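Local coordinates for uncharacterized protein (Thermus thermophilus HB8, PDB 6SCE) that acts as a DNA nuclease in type III CRISPR defence, switched on by cyclic oligoadenylate, which it probably senses through CARF-type domains, at residues Glu300-Leu305 against Glu326-Trp331; Leu320-Met325 against Thr384-Gly389; His344-Ser349 against Arg358-Pro363. One frame throughout, in Å; residues are numbered along the deposited sequence. Where two conformers were deposited one is given.

How the contacts relate
All three contacts belong to one Rossmann-like sheet and the helices packed on it. Contact 1 is partly buried and joins the loop leading into helix 303-312 to the first turn of helix 326-338 beside two nucleotides; it is polar, resting on an arginine, a backbone carbonyl and a carboxylate. Contact 2 is buried and sets the end of strand 316-321 against helix 384-393; its protein-protein part is apolar, while its hydrogen bonds go to A3 of chain B. Contact 3 is buried, mainly apolar and without a ligand, fixing edge strand 342-347 to helix 354-370. Strands 316-321 and 342-347 are neighbours in the sheet, so contacts 2 and 3 adjoin, and Leu-329 of contact 1 packs on both.

Contact 1: Glu300-Leu305 against Glu326-Trp331; sequences EQAVPL and ESRLRW. With nucleotides of chain B.
Arg-328 aims the outer end of its guanidinium at the backbone carbonyl of Glu-300, and both terminal nitrogens close on that one oxygen, Glu-300 O lying 2.8 Å from NH1 and 2.9 Å from NH2. The oxygen sits near the guanidinium plane, whereas the nitrogens arrive from one face of the carbonyl plane, NH1 tilted from it and NH2 well above it. Neither bond is straight, and even the better one reaches only 143° at the hydrogen. Successive bends in the arginine chain, the first at chi2 (-66°), turn its head to the carbonyl.

The Glu-300 side chain sets off away from helix 326-338 but folds back, bringing its carboxylate past the guanidinium with the two planes 88° apart. The salt bridge is long, 3.7 Å from Glu-300 OE1 to Arg-328 NH1, and a water in the guanidinium plane spans the pair, donating to OE1 and accepting from NH1. Ala-302 CB packs 3.6 Å from Arg-328 NH2. Arg-432 also nears NH1; its ion pair with Glu-300 is long and weak, so the carboxylate probably offsets both charges only in part.

The gripped segment also meets the ligand: Gln-301 N donates to OP2 of A4 of chain B at 3.0 Å. This N-H and the Glu-300 carbonyl belong to the same peptide group, so second-shell Arg-328 is likely to polarise it and strengthen its hold on the phosphate.

Contact 2: Leu320-Met325 against Thr384-Gly389; sequences LTTPEM and TAMALG. With nucleotides of chain B.
Selenomethionine Met-386 reaches from its helix to the end of strand 316-321, and its contacts there are purely van der Waals. Its CE lies 3.9 Å from Thr-321 CA, and its SE is 4.1 Å from Thr-322 CG2. The same SE lies to one side of the adenine plane of A3 of chain B, off the C2 edge, 3.7 Å from C2. Met-325 CE lies squarely on the opposite face, 3.6 Å from C4, so two selenomethionines flank the base, one over the ring and one at its C2 rim. Such a pocket at the C-terminal ends of parallel strands is where Rossmann-like folds, CARF domains among them, bind nucleotides.

Hydrogen bonds read the N1/N6 (Watson-Crick) edge of the base. With chi1 at 52°, Thr-322 directs OG1 to adenine N1, 2.7 Å away, and turns CG2 toward Met-386. A valine in place of Thr-322 would probably leave N1 without its donor and the base less firmly fixed in its plane. Glu-324 OE1, itself salt-bridged to Arg-114, accepts from adenine N6 at 3.0 Å.

At the phosphate, Thr-384 at the start of helix 384-393 donates twice to OP1, from N at 2.8 Å and OG1 at 2.6 Å.

Contact 3: His344-Ser349 against Arg358-Pro363; sequences HRSFLS and RDLLAP
Leu-348 and Leu-360 both carry CG anti to their own carbonyl carbon (chi1 -53° and -79°), and from the helix side Leu-360 extends further through chi2 of 163°, which sends its CD1 branch straight out toward the sheet. That methyl does the touching: Leu-360 CD1 meets Leu-348 CD2 at 3.9 Å, the two side chains crossing at a slant. On the leucine of the loop it is the branch turned off the extended line of the chain that makes the contact, so the end of Leu-348 comes nearer to the helix than its first bond suggests.

Ser-346, two residues earlier, faces the helix directly, and its OG lies 4.2 Å from Leu-360 CD1. No hydrogen bond spans the two segments; the link is van der Waals, a leucine pair plus a hydroxyl resting near a methyl, and CD1 of Leu-360 rests against one residue of the strand and one of the loop that follows it. Leu-320 of the adjoining strand brings both its methyls up to Leu-360 CD1 and also packs against Ser-346. The two branches of Leu-348 divide their work, CD2 meeting the helix and CD1 touching Met-386, which joins this cluster to the wall of the nucleotide pocket.

Phe-347 points the other way, onto Glu-326 and Leu-329 of helix 326-338, so edge strand 342-347 has a helix on each face. Helix 354-370 then leads to strand 375-378, which lies beyond strands 316-321 and 293-297; this long beta-alpha-beta crossover, with strand order 3-2-1-4, is the signature of the doubly wound Rossmann-like fold.

Contact 1: Glu300-Leu305 against Glu326-Trp331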
loop_
_atom_site.group_PDB
_atom_site.type_symbol
_atom_site.label_atom_id
_atom_site.label_comp_id
_atom_site.label_asym_id
_atom_site.label_seq_id
_atom_site.Cartn_x
_atom_site.Cartn_y
_atom_site.Cartn_z
ATOM N N GLU A 300 -2.111 5.226 2.412
ATOM C CA GLU A 300 -2.193 4.440 1.199
ATOM C C GLU A 300 -3.095 3.205 1.351
ATOM O O GLU A 300 -3.841 2.861 0.447
ATOM C CB GLU A 300 -0.788 4.050 0.716
ATOM C CG GLU A 300 -0.766 3.098 -0.477
ATOM C CD GLU A 300 -1.384 3.680 -1.747
ATOM O OE1 GLU A 300 -1.318 4.920 -1.909
ATOM O OE2 GLU A 300 -1.916 2.893 -2.597
ATOM N N GLN A 301 -3.062 2.549 2.499
ATOM C CA GLN A 301 -3.866 1.317 2.651
ATOM C C GLN A 301 -5.258 1.606 3.141
ATOM O O GLN A 301 -5.441 2.149 4.215
ATOM C CB GLN A 301 -3.180 0.337 3.578
ATOM C CG GLN A 301 -1.814 -0.062 3.130
ATOM C CD GLN A 301 -1.787 -0.610 1.721
ATOM O OE1 GLN A 301 -2.599 -1.476 1.363
ATOM N NE2 GLN A 301 -0.820 -0.161 0.922
ATOM N N ALA A 302 -6.257 1.220 2.357
ATOM C CA ALA A 302 -7.644 1.407 2.771
ATOM C C ALA A 302 -8.146 0.325 3.729
ATOM O O ALA A 302 -9.021 0.583 4.513
ATOM C CB ALA A 302 -8.546 1.435 1.550
ATOM N N VAL A 303 -7.587 -0.884 3.667
ATOM C CA VAL A 303 -8.155 -2.000 4.445
ATOM C C VAL A 303 -8.206 -1.744 5.970
ATOM O O VAL A 303 -9.211 -2.027 6.587
ATOM C CB VAL A 303 -7.467 -3.339 4.106
ATOM C CG1 VAL A 303 -7.833 -4.427 5.095
ATOM C CG2 VAL A 303 -7.846 -3.781 2.690
ATOM N N PRO A 304 -7.132 -1.191 6.581
ATOM C CA PRO A 304 -7.199 -0.952 8.014
ATOM C C PRO A 304 -8.301 -0.003 8.424
ATOM O O PRO A 304 -8.949 -0.182 9.463
ATOM C CB PRO A 304 -5.815 -0.372 8.338
ATOM C CG PRO A 304 -4.910 -0.968 7.294
ATOM C CD PRO A 304 -5.771 -1.012 6.051
ATOM N N LEU A 305 -8.523 1.025 7.619
ATOM C CA LEU A 305 -9.601 1.949 7.881
ATOM C C LEU A 305 -10.955 1.273 7.757
ATOM O O LEU A 305 -11.868 1.521 8.542
ATOM C CB LEU A 305 -9.533 3.110 6.899
ATOM C CG LEU A 305 -10.491 4.284 7.153
ATOM C CD1 LEU A 305 -10.542 4.791 8.572
ATOM C CD2 LEU A 305 -10.060 5.411 6.224
ATOM N N GLU A 326 -4.963 14.360 -0.281
ATOM C CA GLU A 326 -6.302 14.940 -0.368
ATOM C C GLU A 326 -7.302 14.010 -1.066
ATOM O O GLU A 326 -8.400 13.854 -0.592
ATOM C CB GLU A 326 -6.279 16.312 -1.056
ATOM C CG GLU A 326 -7.662 16.918 -1.227
ATOM C CD GLU A 326 -8.335 16.473 -2.515
ATOM O OE1 GLU A 326 -7.620 16.096 -3.469
ATOM O OE2 GLU A 326 -9.580 16.508 -2.574
ATOM N N SER A 327 -6.925 13.393 -2.182
ATOM C CA SER A 327 -7.847 12.500 -2.902
ATOM C C SER A 327 -8.340 11.368 -2.002
ATOM O O SER A 327 -9.533 11.096 -1.911
ATOM C CB SER A 327 -7.181 11.869 -4.127
ATOM O OG SER A 327 -6.820 12.867 -5.054
ATOM N N ARG A 328 -7.411 10.719 -1.324
ATOM C CA ARG A 328 -7.808 9.617 -0.432
ATOM C C ARG A 328 -8.712 10.088 0.699
ATOM O O ARG A 328 -9.637 9.373 1.105
ATOM C CB ARG A 328 -6.585 8.875 0.092
ATOM C CG ARG A 328 -5.747 8.233 -1.024
ATOM C CD ARG A 328 -6.532 7.131 -1.703
ATOM N NE ARG A 328 -6.853 6.080 -0.739
ATOM C CZ ARG A 328 -6.069 5.033 -0.475
ATOM N NH1 ARG A 328 -4.922 4.864 -1.131
ATOM N NH2 ARG A 328 -6.439 4.160 0.465
ATOM N N LEU A 329 -8.450 11.282 1.227
ATOM C CA LEU A 329 -9.291 11.834 2.260
ATOM C C LEU A 329 -10.691 12.072 1.697
ATOM O O LEU A 329 -11.696 11.750 2.350
ATOM C CB LEU A 329 -8.710 13.127 2.816
ATOM C CG LEU A 329 -9.496 13.851 3.899
ATOM C CD1 LEU A 329 -9.620 12.987 5.124
ATOM C CD2 LEU A 329 -8.814 15.166 4.258
ATOM N N ARG A 330 -10.754 12.639 0.496
ATOM C CA ARG A 330 -12.058 12.911 -0.151
ATOM C C ARG A 330 -12.890 11.620 -0.286
ATOM O O ARG A 330 -14.087 11.579 0.033
ATOM C CB ARG A 330 -11.821 13.537 -1.532
ATOM C CG ARG A 330 -13.073 13.845 -2.342
ATOM C CD ARG A 330 -12.684 14.385 -3.722
ATOM N NE ARG A 330 -13.856 14.760 -4.522
ATOM C CZ ARG A 330 -13.811 15.161 -5.798
ATOM N NH1 ARG A 330 -12.657 15.238 -6.448
ATOM N NH2 ARG A 330 -14.930 15.470 -6.438
ATOM N N TRP A 331 -12.262 10.540 -0.726
ATOM C CA TRP A 331 -12.963 9.261 -0.928
ATOM C C TRP A 331 -13.377 8.629 0.388
ATOM O O TRP A 331 -14.427 8.013 0.483
ATOM C CB TRP A 331 -12.103 8.281 -1.728
ATOM C CG TRP A 331 -11.742 8.861 -3.052
ATOM C CD1 TRP A 331 -12.533 9.650 -3.827
ATOM C CD2 TRP A 331 -10.498 8.739 -3.741
ATOM N NE1 TRP A 331 -11.864 10.020 -4.957
ATOM C CE2 TRP A 331 -10.612 9.468 -4.933
ATOM C CE3 TRP A 331 -9.304 8.075 -3.472
ATOM C CZ2 TRP A 331 -9.584 9.550 -5.854
ATOM C CZ3 TRP A 331 -8.273 8.164 -4.400
ATOM C CH2 TRP A 331 -8.421 8.890 -5.563
ATOM P P A B 4 0.154 2.684 5.242
ATOM O OP1 A B 4 0.962 1.898 4.267
ATOM O OP2 A B 4 -1.253 3.080 4.882
ATOM O "O5'" A B 4 0.158 1.899 6.634
ATOM C "C5'" A B 4 -0.688 0.746 6.755
ATOM C "C4'" A B 4 -0.081 -0.177 7.784
ATOM O "O4'" A B 4 -1.060 -1.183 8.174
ATOM C "C3'" A B 4 1.132 -0.938 7.265
ATOM O "O3'" A B 4 2.131 -1.208 8.244
ATOM C "C2'" A B 4 0.488 -2.260 6.837
ATOM O "O2'" A B 4 1.424 -3.306 6.709
ATOM C "C1'" A B 4 -0.483 -2.453 7.987
ATOM N N9 A B 4 -1.522 -3.445 7.755
ATOM C C8 A B 4 -1.823 -4.470 8.617
ATOM N N7 A B 4 -2.757 -5.262 8.159
ATOM C C5 A B 4 -3.070 -4.755 6.901
ATOM C C6 A B 4 -3.985 -5.161 5.907
ATOM N N6 A B 4 -4.769 -6.240 5.998
ATOM N N1 A B 4 -4.021 -4.432 4.761
ATOM C C2 A B 4 -3.212 -3.370 4.653
ATOM N N3 A B 4 -2.330 -2.880 5.529
ATOM C C4 A B 4 -2.308 -3.622 6.646
ATOM P P A B 3 6.323 4.802 8.409
ATOM O OP1 A B 3 6.690 5.916 9.374
ATOM O OP2 A B 3 6.291 3.443 9.055
ATOM O "O5'" A B 3 4.925 5.138 7.742
ATOM C "C5'" A B 3 4.419 4.460 6.583
ATOM C "C4'" A B 3 3.022 4.982 6.343
ATOM O "O4'" A B 3 3.080 6.401 6.009
ATOM C "C3'" A B 3 2.249 4.308 5.216
ATOM O "O3'" A B 3 0.980 3.968 5.739
ATOM C "C2'" A B 3 2.166 5.407 4.145
ATOM O "O2'" A B 3 1.039 5.305 3.303
ATOM C "C1'" A B 3 2.116 6.655 5.019
ATOM N N9 A B 3 2.509 7.865 4.334
ATOM C C8 A B 3 3.639 8.043 3.572
ATOM N N7 A B 3 3.740 9.273 3.109
ATOM C C5 A B 3 2.640 9.933 3.629
ATOM C C6 A B 3 2.200 11.266 3.513
ATOM N N6 A B 3 2.877 12.194 2.841
ATOM N N1 A B 3 1.072 11.601 4.180
ATOM C C2 A B 3 0.428 10.663 4.885
ATOM N N3 A B 3 0.742 9.373 5.063
ATOM C C4 A B 3 1.875 9.076 4.396
HETATM O O HOH W 1 -3.570 6.335 -3.064
#

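Contact 2: Leu320-Met325 against Thr384-Gly389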
loop_
_atom_site.group_PDB
_atom_site.type_symbol
_atom_site.label_atom_id
_atom_site.label_comp_id
_atom_site.label_asym_id
_atom_site.label_seq_id
_atom_site.Cartn_x
_atom_site.Cartn_y
_atom_site.Cartn_z
ATOM N N LEU A 320 -7.734 12.608 9.691
ATOM C CA LEU A 320 -6.647 13.551 9.484
ATOM C C LEU A 320 -5.658 13.033 8.490
ATOM O O LEU A 320 -5.288 11.869 8.541
ATOM C CB LEU A 320 -5.913 13.820 10.805
ATOM C CG LEU A 320 -6.706 14.442 11.946
ATOM C CD1 LEU A 320 -5.835 14.644 13.192
ATOM C CD2 LEU A 320 -7.310 15.752 11.519
ATOM N N THR A 321 -5.203 13.886 7.580
ATOM C CA THR A 321 -4.091 13.521 6.721
ATOM C C THR A 321 -3.403 14.760 6.148
ATOM O O THR A 321 -3.672 15.884 6.568
ATOM C CB THR A 321 -4.486 12.498 5.628
ATOM O OG1 THR A 321 -3.290 11.903 5.096
ATOM C CG2 THR A 321 -5.317 13.124 4.538
ATOM N N THR A 322 -2.478 14.524 5.242
ATOM C CA THR A 322 -1.650 15.538 4.670
ATOM C C THR A 322 -2.271 15.995 3.355
ATOM O O THR A 322 -3.078 15.299 2.709
ATOM C CB THR A 322 -0.238 15.005 4.380
ATOM O OG1 THR A 322 -0.359 13.806 3.607
ATOM C CG2 THR A 322 0.486 14.697 5.657
ATOM N N PRO A 323 -1.881 17.192 2.920
ATOM C CA PRO A 323 -2.471 17.701 1.683
ATOM C C PRO A 323 -2.193 16.826 0.494
ATOM O O PRO A 323 -3.052 16.699 -0.364
ATOM C CB PRO A 323 -1.855 19.108 1.534
ATOM C CG PRO A 323 -0.819 19.237 2.567
ATOM C CD PRO A 323 -0.935 18.119 3.547
ATOM N N GLU A 324 -1.033 16.172 0.438
ATOM C CA GLU A 324 -0.766 15.234 -0.661
ATOM C C GLU A 324 -1.670 13.968 -0.678
ATOM O O GLU A 324 -1.707 13.243 -1.674
ATOM C CB GLU A 324 0.724 14.858 -0.731
ATOM C CG GLU A 324 1.325 14.212 0.513
ATOM C CD GLU A 324 1.979 15.213 1.462
ATOM O OE1 GLU A 324 3.157 15.041 1.883
ATOM O OE2 GLU A 324 1.320 16.190 1.806
HETATM N N MSE A 325 -2.426 13.724 0.389
HETATM C CA MSE A 325 -3.381 12.609 0.431
HETATM C C MSE A 325 -4.790 13.162 0.309
HETATM O O MSE A 325 -5.762 12.509 0.735
HETATM C CB MSE A 325 -3.218 11.837 1.755
HETATM C CG MSE A 325 -1.905 11.097 1.967
HETATM SE SE MSE A 325 -1.940 9.450 0.872
HETATM C CE MSE A 325 -0.135 8.886 1.407
ATOM N N THR A 384 4.620 7.120 10.915
ATOM C CA THR A 384 4.790 6.820 12.343
ATOM C C THR A 384 4.600 8.067 13.207
ATOM O O THR A 384 3.949 8.009 14.252
ATOM C CB THR A 384 6.134 6.125 12.636
ATOM O OG1 THR A 384 6.248 4.972 11.792
ATOM C CG2 THR A 384 6.224 5.694 14.037
ATOM N N ALA A 385 5.091 9.210 12.720
ATOM C CA ALA A 385 4.853 10.482 13.372
ATOM C C ALA A 385 3.382 10.752 13.578
ATOM O O ALA A 385 2.997 11.110 14.698
ATOM C CB ALA A 385 5.507 11.628 12.599
HETATM N N MSE A 386 2.575 10.544 12.545
HETATM C CA MSE A 386 1.150 10.842 12.613
HETATM C C MSE A 386 0.420 9.910 13.547
HETATM O O MSE A 386 -0.412 10.322 14.355
HETATM C CB MSE A 386 0.555 10.831 11.231
HETATM C CG MSE A 386 1.080 11.931 10.300
HETATM SE SE MSE A 386 0.735 11.624 8.425
HETATM C CE MSE A 386 -1.195 11.501 8.432
ATOM N N ALA A 387 0.745 8.628 13.452
ATOM C CA ALA A 387 0.134 7.622 14.307
ATOM C C ALA A 387 0.513 7.773 15.778
ATOM O O ALA A 387 -0.333 7.586 16.667
ATOM C CB ALA A 387 0.486 6.245 13.795
ATOM N N LEU A 388 1.777 8.076 16.058
ATOM C CA LEU A 388 2.180 8.400 17.427
ATOM C C LEU A 388 1.450 9.643 17.950
ATOM O O LEU A 388 1.079 9.696 19.119
ATOM C CB LEU A 388 3.673 8.567 17.541
ATOM C CG LEU A 388 4.479 7.280 17.402
ATOM C CD1 LEU A 388 5.961 7.558 17.552
ATOM C CD2 LEU A 388 4.035 6.270 18.421
ATOM N N GLY A 389 1.224 10.620 17.085
ATOM C CA GLY A 389 0.446 11.795 17.451
ATOM C C GLY A 389 -0.946 11.467 17.891
ATOM O O GLY A 389 -1.482 12.016 18.876
ATOM P P A B 3 6.323 4.802 8.409
ATOM O OP1 A B 3 6.690 5.916 9.374
ATOM O OP2 A B 3 6.291 3.443 9.055
ATOM O "O5'" A B 3 4.925 5.138 7.742
ATOM C "C5'" A B 3 4.419 4.460 6.583
ATOM C "C4'" A B 3 3.022 4.982 6.343
ATOM O "O4'" A B 3 3.080 6.401 6.009
ATOM C "C3'" A B 3 2.249 4.308 5.216
ATOM O "O3'" A B 3 0.980 3.968 5.739
ATOM C "C2'" A B 3 2.166 5.407 4.145
ATOM O "O2'" A B 3 1.039 5.305 3.303
ATOM C "C1'" A B 3 2.116 6.655 5.019
ATOM N N9 A B 3 2.509 7.865 4.334
ATOM C C8 A B 3 3.639 8.043 3.572
ATOM N N7 A B 3 3.740 9.273 3.109
ATOM C C5 A B 3 2.640 9.933 3.629
ATOM C C6 A B 3 2.200 11.266 3.513
ATOM N N6 A B 3 2.877 12.194 2.841
ATOM N N1 A B 3 1.072 11.601 4.180
ATOM C C2 A B 3 0.428 10.663 4.885
ATOM N N3 A B 3 0.742 9.373 5.063
ATOM C C4 A B 3 1.875 9.076 4.396
#

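Contact 3: His344-Ser349 against Arg358-Pro363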
loop_
_atom_site.group_PDB
_atom_site.type_symbol
_atom_site.label_atom_id
_atom_site.label_comp_id
_atom_site.label_asym_id
_atom_site.label_seq_id
_atom_site.Cartn_x
_atom_site.Cartn_y
_atom_site.Cartn_z
ATOM N N HIS A 344 -15.670 14.456 10.183
ATOM C CA HIS A 344 -14.865 15.645 10.407
ATOM C C HIS A 344 -13.472 15.340 9.882
ATOM O O HIS A 344 -12.937 14.254 10.128
ATOM C CB HIS A 344 -14.796 15.946 11.874
ATOM C CG HIS A 344 -16.121 15.932 12.561
ATOM N ND1 HIS A 344 -17.045 16.951 12.420
ATOM C CD2 HIS A 344 -16.678 15.032 13.403
ATOM C CE1 HIS A 344 -18.114 16.672 13.143
ATOM N NE2 HIS A 344 -17.913 15.520 13.756
ATOM N N ARG A 345 -12.886 16.290 9.180
ATOM C CA ARG A 345 -11.607 16.091 8.546
ATOM C C ARG A 345 -10.798 17.309 8.768
ATOM O O ARG A 345 -11.351 18.397 8.894
ATOM C CB ARG A 345 -11.775 15.876 7.049
ATOM C CG ARG A 345 -12.711 16.876 6.376
ATOM C CD ARG A 345 -12.853 16.574 4.891
ATOM N NE ARG A 345 -11.767 17.183 4.144
ATOM C CZ ARG A 345 -11.590 17.086 2.830
ATOM N NH1 ARG A 345 -12.422 16.371 2.069
ATOM N NH2 ARG A 345 -10.545 17.692 2.283
ATOM N N SER A 346 -9.487 17.149 8.786
ATOM C CA SER A 346 -8.604 18.279 8.753
ATOM C C SER A 346 -7.303 17.874 8.099
ATOM O O SER A 346 -6.934 16.689 8.119
ATOM C CB SER A 346 -8.349 18.807 10.174
ATOM O OG SER A 346 -7.699 20.073 10.121
ATOM N N PHE A 347 -6.617 18.849 7.499
ATOM C CA PHE A 347 -5.270 18.654 6.980
ATOM C C PHE A 347 -4.190 19.005 7.995
ATOM O O PHE A 347 -4.249 20.065 8.681
ATOM C CB PHE A 347 -5.031 19.473 5.711
ATOM C CG PHE A 347 -5.789 18.994 4.520
ATOM C CD1 PHE A 347 -5.508 17.756 3.947
ATOM C CD2 PHE A 347 -6.790 19.785 3.953
ATOM C CE1 PHE A 347 -6.202 17.319 2.830
ATOM C CE2 PHE A 347 -7.488 19.348 2.832
ATOM C CZ PHE A 347 -7.199 18.101 2.280
ATOM N N LEU A 348 -3.164 18.155 8.042
ATOM C CA LEU A 348 -1.906 18.455 8.744
ATOM C C LEU A 348 -1.018 19.278 7.831
ATOM O O LEU A 348 -1.169 19.203 6.619
ATOM C CB LEU A 348 -1.171 17.173 9.128
ATOM C CG LEU A 348 -1.995 16.158 9.908
ATOM C CD1 LEU A 348 -1.130 14.915 10.136
ATOM C CD2 LEU A 348 -2.536 16.720 11.230
ATOM N N SER A 349 -0.116 20.068 8.411
ATOM C CA SER A 349 0.861 20.822 7.649
ATOM C C SER A 349 1.741 19.880 6.840
ATOM O O SER A 349 2.113 20.192 5.718
ATOM C CB SER A 349 1.739 21.676 8.573
ATOM O OG SER A 349 0.940 22.577 9.319
ATOM N N ARG A 358 -1.891 15.390 17.651
ATOM C CA ARG A 358 -2.142 15.340 19.078
ATOM C C ARG A 358 -3.056 16.495 19.504
ATOM O O ARG A 358 -4.050 16.291 20.200
ATOM C CB ARG A 358 -0.830 15.392 19.866
ATOM C CG ARG A 358 -0.996 15.151 21.373
ATOM C CD ARG A 358 0.273 15.528 22.136
ATOM N NE ARG A 358 0.599 16.913 21.794
ATOM C CZ ARG A 358 1.823 17.435 21.701
ATOM N NH1 ARG A 358 2.901 16.722 21.951
ATOM N NH2 ARG A 358 1.958 18.712 21.350
ATOM N N ASP A 359 -2.725 17.695 19.055
ATOM C CA ASP A 359 -3.446 18.892 19.509
ATOM C C ASP A 359 -4.821 19.008 18.885
ATOM O O ASP A 359 -5.763 19.486 19.524
ATOM C CB ASP A 359 -2.610 20.129 19.249
ATOM C CG ASP A 359 -1.413 20.213 20.160
ATOM O OD1 ASP A 359 -1.290 19.395 21.102
ATOM O OD2 ASP A 359 -0.576 21.090 19.914
ATOM N N LEU A 360 -4.966 18.519 17.659
ATOM C CA LEU A 360 -6.274 18.466 17.033
ATOM C C LEU A 360 -7.172 17.468 17.720
ATOM O O LEU A 360 -8.379 17.715 17.858
ATOM C CB LEU A 360 -6.160 18.078 15.554
ATOM C CG LEU A 360 -5.757 19.182 14.586
ATOM C CD1 LEU A 360 -5.274 18.592 13.262
ATOM C CD2 LEU A 360 -6.966 20.080 14.347
ATOM N N LEU A 361 -6.625 16.308 18.114
ATOM C CA LEU A 361 -7.478 15.251 18.627
ATOM C C LEU A 361 -7.678 15.196 20.141
ATOM O O LEU A 361 -8.700 14.671 20.586
ATOM C CB LEU A 361 -7.074 13.874 18.067
ATOM C CG LEU A 361 -7.342 13.721 16.575
ATOM C CD1 LEU A 361 -6.779 12.405 16.054
ATOM C CD2 LEU A 361 -8.821 13.762 16.284
ATOM N N ALA A 362 -6.747 15.730 20.920
ATOM C CA ALA A 362 -6.850 15.673 22.372
ATOM C C ALA A 362 -8.213 16.167 22.886
ATOM O O ALA A 362 -8.875 15.464 23.678
ATOM C CB ALA A 362 -5.695 16.413 23.034
ATOM N N PRO A 363 -8.662 17.336 22.420
ATOM C CA PRO A 363 -9.954 17.843 22.910
ATOM C C PRO A 363 -11.155 16.981 22.523
ATOM O O PRO A 363 -12.152 16.923 23.260
ATOM C CB PRO A 363 -10.066 19.227 22.250
ATOM C CG PRO A 363 -8.685 19.576 21.823
ATOM C CD PRO A 363 -8.035 18.271 21.481
#